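Long-range contact in helix-turn-helix transcriptional regulator (Pseudomonas aeruginosa, PDB 5XHX), which probably binds DNA as a LuxR-type quorum-sensing transcriptional regulator, this chain being its N-terminal ligand-binding domain: residues L73-Q84 against T113-Y123. Sequence-based numbering, arbitrary orientation.
Sequences LISRYITGLYLQ and TEYYNTYFAHY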
ATOM      1  N   LEU A  73       2.570 -11.022  31.967  1.00 39.98           N
ATOM      2  CA  LEU A  73       3.847 -10.896  31.275  1.00 44.19           C
ATOM      3  C   LEU A  73       3.872  -9.709  30.322  1.00 38.98           C
ATOM      4  O   LEU A  73       4.934  -9.117  30.117  1.00 37.24           O
ATOM      5  CB  LEU A  73       4.162 -12.171  30.499  1.00 47.51           C
ATOM      6  CG  LEU A  73       5.110 -13.152  31.166  1.00 47.77           C
ATOM      7  CD1 LEU A  73       5.329 -14.363  30.262  1.00 46.26           C
ATOM      8  CD2 LEU A  73       6.416 -12.432  31.455  1.00 47.06           C
ATOM      9  N   ILE A  74       2.733  -9.360  29.721  1.00 39.60           N
ATOM     10  CA  ILE A  74       2.700  -8.208  28.822  1.00 40.91           C
ATOM     11  C   ILE A  74       2.943  -6.924  29.605  1.00 39.83           C
ATOM     12  O   ILE A  74       3.748  -6.075  29.207  1.00 33.96           O
ATOM     13  CB  ILE A  74       1.366  -8.148  28.061  1.00 38.92           C
ATOM     14  CG1 ILE A  74       1.151  -9.419  27.230  1.00 49.00           C
ATOM     15  CG2 ILE A  74       1.321  -6.901  27.192  1.00 40.81           C
ATOM     16  CD1 ILE A  74       2.129  -9.591  26.084  1.00 47.41           C
ATOM     17  N   SER A  75       2.245  -6.770  30.735  1.00 37.73           N
ATOM     18  CA  SER A  75       2.460  -5.609  31.596  1.00 33.30           C
ATOM     19  C   SER A  75       3.899  -5.545  32.090  1.00 32.52           C
ATOM     20  O   SER A  75       4.505  -4.465  32.115  1.00 29.85           O
ATOM     21  CB  SER A  75       1.478  -5.650  32.768  1.00 37.06           C
ATOM     22  OG  SER A  75       1.765  -4.626  33.691  1.00 48.14           O
ATOM     23  N   ARG A  76       4.479  -6.697  32.463  1.00 31.12           N
ATOM     24  CA  ARG A  76       5.875  -6.709  32.894  1.00 33.15           C
ATOM     25  C   ARG A  76       6.803  -6.259  31.775  1.00 33.13           C
ATOM     26  O   ARG A  76       7.781  -5.534  32.016  1.00 27.29           O
ATOM     27  CB  ARG A  76       6.290  -8.101  33.372  1.00 34.72           C
ATOM     28  CG  ARG A  76       5.633  -8.563  34.675  1.00 41.27           C
ATOM     29  CD  ARG A  76       6.545  -9.563  35.374  1.00 42.74           C
ATOM     30  NE  ARG A  76       7.723  -8.887  35.901  1.00 44.56           N
ATOM     31  CZ  ARG A  76       8.889  -9.471  36.150  1.00 46.57           C
ATOM     32  NH1 ARG A  76       9.061 -10.770  35.909  1.00 39.81           N
ATOM     33  NH2 ARG A  76       9.888  -8.743  36.634  1.00 43.06           N
ATOM     34  N   TYR A  77       6.550  -6.727  30.553  1.00 28.92           N
ATOM     35  CA  TYR A  77       7.341  -6.261  29.424  1.00 30.09           C
ATOM     36  C   TYR A  77       7.260  -4.746  29.316  1.00 25.27           C
ATOM     37  O   TYR A  77       8.283  -4.054  29.294  1.00 28.44           O
ATOM     38  CB  TYR A  77       6.860  -6.935  28.124  1.00 30.61           C
ATOM     39  CG  TYR A  77       7.694  -6.539  26.933  1.00 28.53           C
ATOM     40  CD1 TYR A  77       8.903  -7.160  26.674  1.00 27.75           C
ATOM     41  CD2 TYR A  77       7.284  -5.535  26.087  1.00 29.65           C
ATOM     42  CE1 TYR A  77       9.678  -6.801  25.597  1.00 28.97           C
ATOM     43  CE2 TYR A  77       8.061  -5.158  24.993  1.00 29.87           C
ATOM     44  CZ  TYR A  77       9.250  -5.790  24.756  1.00 27.77           C
ATOM     45  OH  TYR A  77      10.033  -5.417  23.686  1.00 27.45           O
ATOM     46  N   ILE A  78       6.040  -4.215  29.296  1.00 25.10           N
ATOM     47  CA  ILE A  78       5.837  -2.786  29.073  1.00 31.53           C
ATOM     48  C   ILE A  78       6.464  -1.943  30.188  1.00 37.12           C
ATOM     49  O   ILE A  78       7.026  -0.869  29.925  1.00 31.78           O
ATOM     50  CB  ILE A  78       4.337  -2.506  28.906  1.00 31.90           C
ATOM     51  CG1 ILE A  78       3.845  -3.115  27.582  1.00 36.25           C
ATOM     52  CG2 ILE A  78       4.037  -1.015  28.957  1.00 38.20           C
ATOM     53  CD1 ILE A  78       2.345  -2.953  27.368  1.00 42.00           C
ATOM     54  N   THR A  79       6.391  -2.406  31.443  1.00 30.60           N
ATOM     55  CA  THR A  79       6.853  -1.565  32.554  1.00 30.88           C
ATOM     56  C   THR A  79       8.309  -1.811  32.921  1.00 29.68           C
ATOM     57  O   THR A  79       8.789  -1.234  33.904  1.00 34.28           O
ATOM     58  CB  THR A  79       5.985  -1.763  33.810  1.00 29.37           C
ATOM     59  OG1 THR A  79       6.111  -3.118  34.264  1.00 29.73           O
ATOM     60  CG2 THR A  79       4.539  -1.456  33.516  1.00 29.21           C
ATOM     61  N   GLY A  80       9.041  -2.624  32.163  1.00 29.16           N
ATOM     62  CA  GLY A  80      10.451  -2.744  32.481  1.00 29.59           C
ATOM     63  C   GLY A  80      11.258  -3.809  31.779  1.00 23.52           C
ATOM     64  O   GLY A  80      12.418  -3.574  31.440  1.00 25.72           O
ATOM     65  N   LEU A  81      10.682  -4.993  31.569  1.00 25.25           N
ATOM     66  CA  LEU A  81      11.458  -6.068  30.955  1.00 28.87           C
ATOM     67  C   LEU A  81      11.896  -5.730  29.529  1.00 23.99           C
ATOM     68  O   LEU A  81      12.915  -6.244  29.065  1.00 25.70           O
ATOM     69  CB  LEU A  81      10.657  -7.373  30.949  1.00 34.83           C
ATOM     70  CG  LEU A  81      10.568  -8.134  32.267  1.00 39.20           C
ATOM     71  CD1 LEU A  81       9.684  -9.368  32.075  1.00 37.67           C
ATOM     72  CD2 LEU A  81      11.964  -8.531  32.739  1.00 38.68           C
ATOM     73  N   TYR A  82      11.167  -4.858  28.829  1.00 23.60           N
ATOM     74  CA  TYR A  82      11.588  -4.453  27.484  1.00 27.56           C
ATOM     75  C   TYR A  82      12.972  -3.831  27.475  1.00 28.54           C
ATOM     76  O   TYR A  82      13.622  -3.797  26.421  1.00 24.93           O
ATOM     77  CB  TYR A  82      10.608  -3.444  26.887  1.00 27.69           C
ATOM     78  CG  TYR A  82      10.830  -2.029  27.390  1.00 26.53           C
ATOM     79  CD1 TYR A  82      10.211  -1.586  28.553  1.00 29.00           C
ATOM     80  CD2 TYR A  82      11.653  -1.133  26.703  1.00 26.01           C
ATOM     81  CE1 TYR A  82      10.404  -0.289  29.020  1.00 28.20           C
ATOM     82  CE2 TYR A  82      11.863   0.168  27.176  1.00 26.78           C
ATOM     83  CZ  TYR A  82      11.227   0.585  28.325  1.00 29.53           C
ATOM     84  OH  TYR A  82      11.398   1.882  28.796  1.00 28.85           O
ATOM     85  N   LEU A  83      13.420  -3.290  28.615  1.00 26.94           N
ATOM     86  CA  LEU A  83      14.763  -2.722  28.688  1.00 26.33           C
ATOM     87  C   LEU A  83      15.840  -3.764  28.435  1.00 24.61           C
ATOM     88  O   LEU A  83      16.953  -3.410  28.025  1.00 27.71           O
ATOM     89  CB  LEU A  83      14.985  -2.058  30.055  1.00 28.58           C
ATOM     90  CG  LEU A  83      14.133  -0.802  30.266  1.00 29.28           C
ATOM     91  CD1 LEU A  83      14.177  -0.287  31.744  1.00 27.45           C
ATOM     92  CD2 LEU A  83      14.601   0.279  29.288  1.00 25.06           C
ATOM     93  N   GLN A  84      15.550  -5.037  28.705  1.00 24.22           N
ATOM     94  CA  GLN A  84      16.479  -6.138  28.443  1.00 27.29           C
ATOM     95  C   GLN A  84      16.235  -6.787  27.081  1.00 29.64           C
ATOM     96  O   GLN A  84      16.904  -7.774  26.738  1.00 26.99           O
ATOM     97  CB  GLN A  84      16.353  -7.212  29.545  1.00 29.88           C
ATOM     98  CG  GLN A  84      16.558  -6.664  30.995  1.00 32.40           C
ATOM     99  CD  GLN A  84      15.876  -7.537  32.063  1.00 41.34           C
ATOM    100  OE1 GLN A  84      15.710  -8.752  31.885  1.00 38.73           O
ATOM    101  NE2 GLN A  84      15.503  -6.921  33.183  1.00 39.77           N
ATOM    102  N   THR A 113      19.291 -13.047  31.392  1.00 52.19           N
ATOM    103  CA  THR A 113      18.351 -12.007  31.793  1.00 49.75           C
ATOM    104  C   THR A 113      17.009 -12.622  32.172  1.00 41.84           C
ATOM    105  O   THR A 113      16.638 -13.701  31.700  1.00 44.55           O
ATOM    106  CB  THR A 113      18.143 -10.982  30.671  1.00 40.89           C
ATOM    107  OG1 THR A 113      17.509 -11.617  29.553  1.00 39.60           O
ATOM    108  CG2 THR A 113      19.477 -10.378  30.225  1.00 47.14           C
ATOM    109  N   GLU A 114      16.279 -11.925  33.044  1.00 44.42           N
ATOM    110  CA  GLU A 114      14.910 -12.342  33.327  1.00 46.42           C
ATOM    111  C   GLU A 114      14.065 -12.331  32.057  1.00 44.46           C
ATOM    112  O   GLU A 114      13.247 -13.234  31.838  1.00 43.23           O
ATOM    113  CB  GLU A 114      14.287 -11.446  34.390  1.00 41.11           C
ATOM    114  CG  GLU A 114      12.895 -11.887  34.818  1.00 43.97           C
ATOM    115  CD  GLU A 114      12.364 -11.054  35.969  1.00 51.95           C
ATOM    116  OE1 GLU A 114      13.039 -10.070  36.334  1.00 51.07           O
ATOM    117  OE2 GLU A 114      11.288 -11.383  36.513  1.00 50.86           O
ATOM    118  N   TYR A 115      14.257 -11.313  31.208  1.00 40.41           N
ATOM    119  CA  TYR A 115      13.521 -11.227  29.946  1.00 41.14           C
ATOM    120  C   TYR A 115      13.626 -12.533  29.150  1.00 33.91           C
ATOM    121  O   TYR A 115      12.624 -13.061  28.655  1.00 37.43           O
ATOM    122  CB  TYR A 115      14.036 -10.024  29.128  1.00 35.44           C
ATOM    123  CG  TYR A 115      13.471 -10.000  27.731  1.00 33.18           C
ATOM    124  CD1 TYR A 115      12.183  -9.543  27.507  1.00 31.48           C
ATOM    125  CD2 TYR A 115      14.204 -10.485  26.645  1.00 35.20           C
ATOM    126  CE1 TYR A 115      11.631  -9.549  26.253  1.00 31.00           C
ATOM    127  CE2 TYR A 115      13.655 -10.488  25.353  1.00 31.92           C
ATOM    128  CZ  TYR A 115      12.358 -10.002  25.184  1.00 30.73           C
ATOM    129  OH  TYR A 115      11.735  -9.986  23.964  1.00 34.61           O
ATOM    130  N   TYR A 116      14.830 -13.089  29.052  1.00 36.04           N
ATOM    131  CA  TYR A 116      15.029 -14.320  28.288  1.00 37.28           C
ATOM    132  C   TYR A 116      14.193 -15.476  28.839  1.00 46.16           C
ATOM    133  O   TYR A 116      13.571 -16.230  28.077  1.00 36.60           O
ATOM    134  CB  TYR A 116      16.514 -14.688  28.298  1.00 45.35           C
ATOM    135  CG  TYR A 116      16.873 -15.953  27.540  1.00 47.67           C
ATOM    136  CD1 TYR A 116      16.986 -15.944  26.160  1.00 48.53           C
ATOM    137  CD2 TYR A 116      17.125 -17.149  28.210  1.00 51.82           C
ATOM    138  CE1 TYR A 116      17.327 -17.092  25.454  1.00 52.09           C
ATOM    139  CE2 TYR A 116      17.469 -18.305  27.514  1.00 54.97           C
ATOM    140  CZ  TYR A 116      17.567 -18.268  26.136  1.00 57.47           C
ATOM    141  OH  TYR A 116      17.904 -19.399  25.429  1.00 57.13           O
ATOM    142  N   ASN A 117      14.163 -15.631  30.161  1.00 47.85           N
ATOM    143  CA  ASN A 117      13.549 -16.807  30.766  1.00 45.52           C
ATOM    144  C   ASN A 117      12.062 -16.654  31.002  1.00 46.52           C
ATOM    145  O   ASN A 117      11.385 -17.650  31.279  1.00 46.59           O
ATOM    146  CB  ASN A 117      14.238 -17.132  32.088  1.00 44.12           C
ATOM    147  CG  ASN A 117      15.643 -17.597  31.882  1.00 47.83           C
ATOM    148  OD1 ASN A 117      15.872 -18.751  31.513  1.00 51.38           O
ATOM    149  ND2 ASN A 117      16.603 -16.701  32.091  1.00 54.08           N
ATOM    150  N   THR A 118      11.535 -15.444  30.883  1.00 40.07           N
ATOM    151  CA  THR A 118      10.118 -15.243  31.129  1.00 43.96           C
ATOM    152  C   THR A 118       9.412 -14.879  29.825  1.00 44.87           C
ATOM    153  O   THR A 118       8.772 -15.733  29.200  1.00 41.38           O
ATOM    154  CB  THR A 118       9.935 -14.182  32.222  1.00 47.42           C
ATOM    155  OG1 THR A 118      10.553 -12.954  31.815  1.00 45.38           O
ATOM    156  CG2 THR A 118      10.610 -14.652  33.520  1.00 44.98           C
ATOM    157  N   TYR A 119       9.571 -13.632  29.380  1.00 40.01           N
ATOM    158  CA  TYR A 119       8.817 -13.155  28.224  1.00 35.27           C
ATOM    159  C   TYR A 119       9.274 -13.842  26.934  1.00 36.96           C
ATOM    160  O   TYR A 119       8.451 -14.376  26.183  1.00 37.26           O
ATOM    161  CB  TYR A 119       8.956 -11.631  28.124  1.00 37.90           C
ATOM    162  CG  TYR A 119       8.155 -11.027  27.006  1.00 36.77           C
ATOM    163  CD1 TYR A 119       6.913 -10.441  27.245  1.00 37.08           C
ATOM    164  CD2 TYR A 119       8.633 -11.060  25.703  1.00 35.89           C
ATOM    165  CE1 TYR A 119       6.176  -9.889  26.199  1.00 37.62           C
ATOM    166  CE2 TYR A 119       7.905 -10.532  24.659  1.00 39.54           C
ATOM    167  CZ  TYR A 119       6.678  -9.947  24.908  1.00 45.15           C
ATOM    168  OH  TYR A 119       5.965  -9.417  23.848  1.00 50.47           O
ATOM    169  N   PHE A 120      10.587 -13.838  26.669  1.00 37.81           N
ATOM    170  CA  PHE A 120      11.128 -14.392  25.425  1.00 37.39           C
ATOM    171  C   PHE A 120      10.748 -15.856  25.248  1.00 41.69           C
ATOM    172  O   PHE A 120      10.201 -16.252  24.206  1.00 34.92           O
ATOM    173  CB  PHE A 120      12.651 -14.251  25.410  1.00 34.25           C
ATOM    174  CG  PHE A 120      13.283 -14.644  24.098  1.00 37.81           C
ATOM    175  CD1 PHE A 120      13.722 -15.944  23.881  1.00 40.35           C
ATOM    176  CD2 PHE A 120      13.441 -13.706  23.085  1.00 32.10           C
ATOM    177  CE1 PHE A 120      14.298 -16.302  22.675  1.00 39.10           C
ATOM    178  CE2 PHE A 120      14.018 -14.055  21.873  1.00 35.96           C
ATOM    179  CZ  PHE A 120      14.447 -15.353  21.666  1.00 37.11           C
ATOM    180  N   ALA A 121      11.062 -16.684  26.251  1.00 37.09           N
ATOM    181  CA  ALA A 121      10.770 -18.110  26.167  1.00 40.71           C
ATOM    182  C   ALA A 121       9.304 -18.363  25.854  1.00 42.08           C
ATOM    183  O   ALA A 121       8.981 -19.301  25.115  1.00 45.56           O
ATOM    184  CB  ALA A 121      11.171 -18.805  27.471  1.00 45.85           C
ATOM    185  N   HIS A 122       8.407 -17.515  26.350  1.00 37.78           N
ATOM    186  CA  HIS A 122       6.995 -17.741  26.078  1.00 44.31           C
ATOM    187  C   HIS A 122       6.552 -17.170  24.730  1.00 45.82           C
ATOM    188  O   HIS A 122       5.909 -17.871  23.941  1.00 43.15           O
ATOM    189  CB  HIS A 122       6.141 -17.151  27.202  1.00 43.56           C
ATOM    190  CG  HIS A 122       4.680 -17.427  27.042  1.00 49.85           C
ATOM    191  ND1 HIS A 122       3.844 -16.617  26.303  1.00 54.11           N
ATOM    192  CD2 HIS A 122       3.910 -18.442  27.501  1.00 51.98           C
ATOM    193  CE1 HIS A 122       2.619 -17.111  26.327  1.00 54.07           C
ATOM    194  NE2 HIS A 122       2.631 -18.215  27.053  1.00 53.92           N
ATOM    195  N   TYR A 123       6.888 -15.908  24.446  1.00 40.38           N
ATOM    196  CA  TYR A 123       6.303 -15.211  23.304  1.00 43.47           C
ATOM    197  C   TYR A 123       7.102 -15.337  22.014  1.00 43.93           C
ATOM    198  O   TYR A 123       6.540 -15.108  20.937  1.00 46.48           O
ATOM    199  CB  TYR A 123       6.112 -13.724  23.635  1.00 43.55           C
ATOM    200  CG  TYR A 123       4.914 -13.505  24.528  1.00 44.42           C
ATOM    201  CD1 TYR A 123       3.621 -13.526  24.001  1.00 47.73           C
ATOM    202  CD2 TYR A 123       5.064 -13.313  25.895  1.00 45.76           C
ATOM    203  CE1 TYR A 123       2.511 -13.344  24.813  1.00 49.07           C
ATOM    204  CE2 TYR A 123       3.956 -13.128  26.721  1.00 47.40           C
ATOM    205  CZ  TYR A 123       2.685 -13.146  26.171  1.00 49.80           C
ATOM    206  OH  TYR A 123       1.578 -12.967  26.979  1.00 59.90           O
TER
HETATM  207  O   HOH W   1      14.767  -8.235  35.834  1.00 52.50           O
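Gln84 OE1 accepts the backbone N-H of Tyr115 at 3.0 Å, a nearly straight bond whose donor is tilted from the carbonyl plane, and the side chain thereby grips the first turn of helix 114-123. Gln84 NE2 donates to a water that in turn donates to Glu114 OE1, tying the amide to the carboxylate. That carboxylate is also salt-bridged to Arg76, the two planar groups 55° apart: NH1 meets OE2 at the guanidinium edge, implausibly close, and the NH2 bonds are weak. Leu81 CD1 lies over one guanidinium face, off-centre. Thr113 is the N-cap residue, OG1 accepting from Tyr116 N and also hydrogen-bonded to Phe110 O. Below these polar groups, Tyr77 and Tyr119 stack face to face, centroids 4.5 Å apart and planes at 28°. CG anti to the backbone N (chi1 -177°) carries the Tyr77 ring toward helix 114-123, where Tyr77 CE1 lies 3.4 Å from Tyr115 CE1, rim to rim. The Tyr77 hydroxyl is hydrogen-bonded to Asp85. At the far end, Leu73 fits as a knob among Thr118, Tyr119, His122 and Tyr123, while Ile74 CD1 lies 3.5 Å from Tyr123 OH, itself hydrogen-bonded to Asp71. Two steeply crossed helices thus pack through an aromatic cluster beside the antiparallel sheet, consistent with the alpha-beta-alpha sandwich of LuxR-type ligand-binding domains.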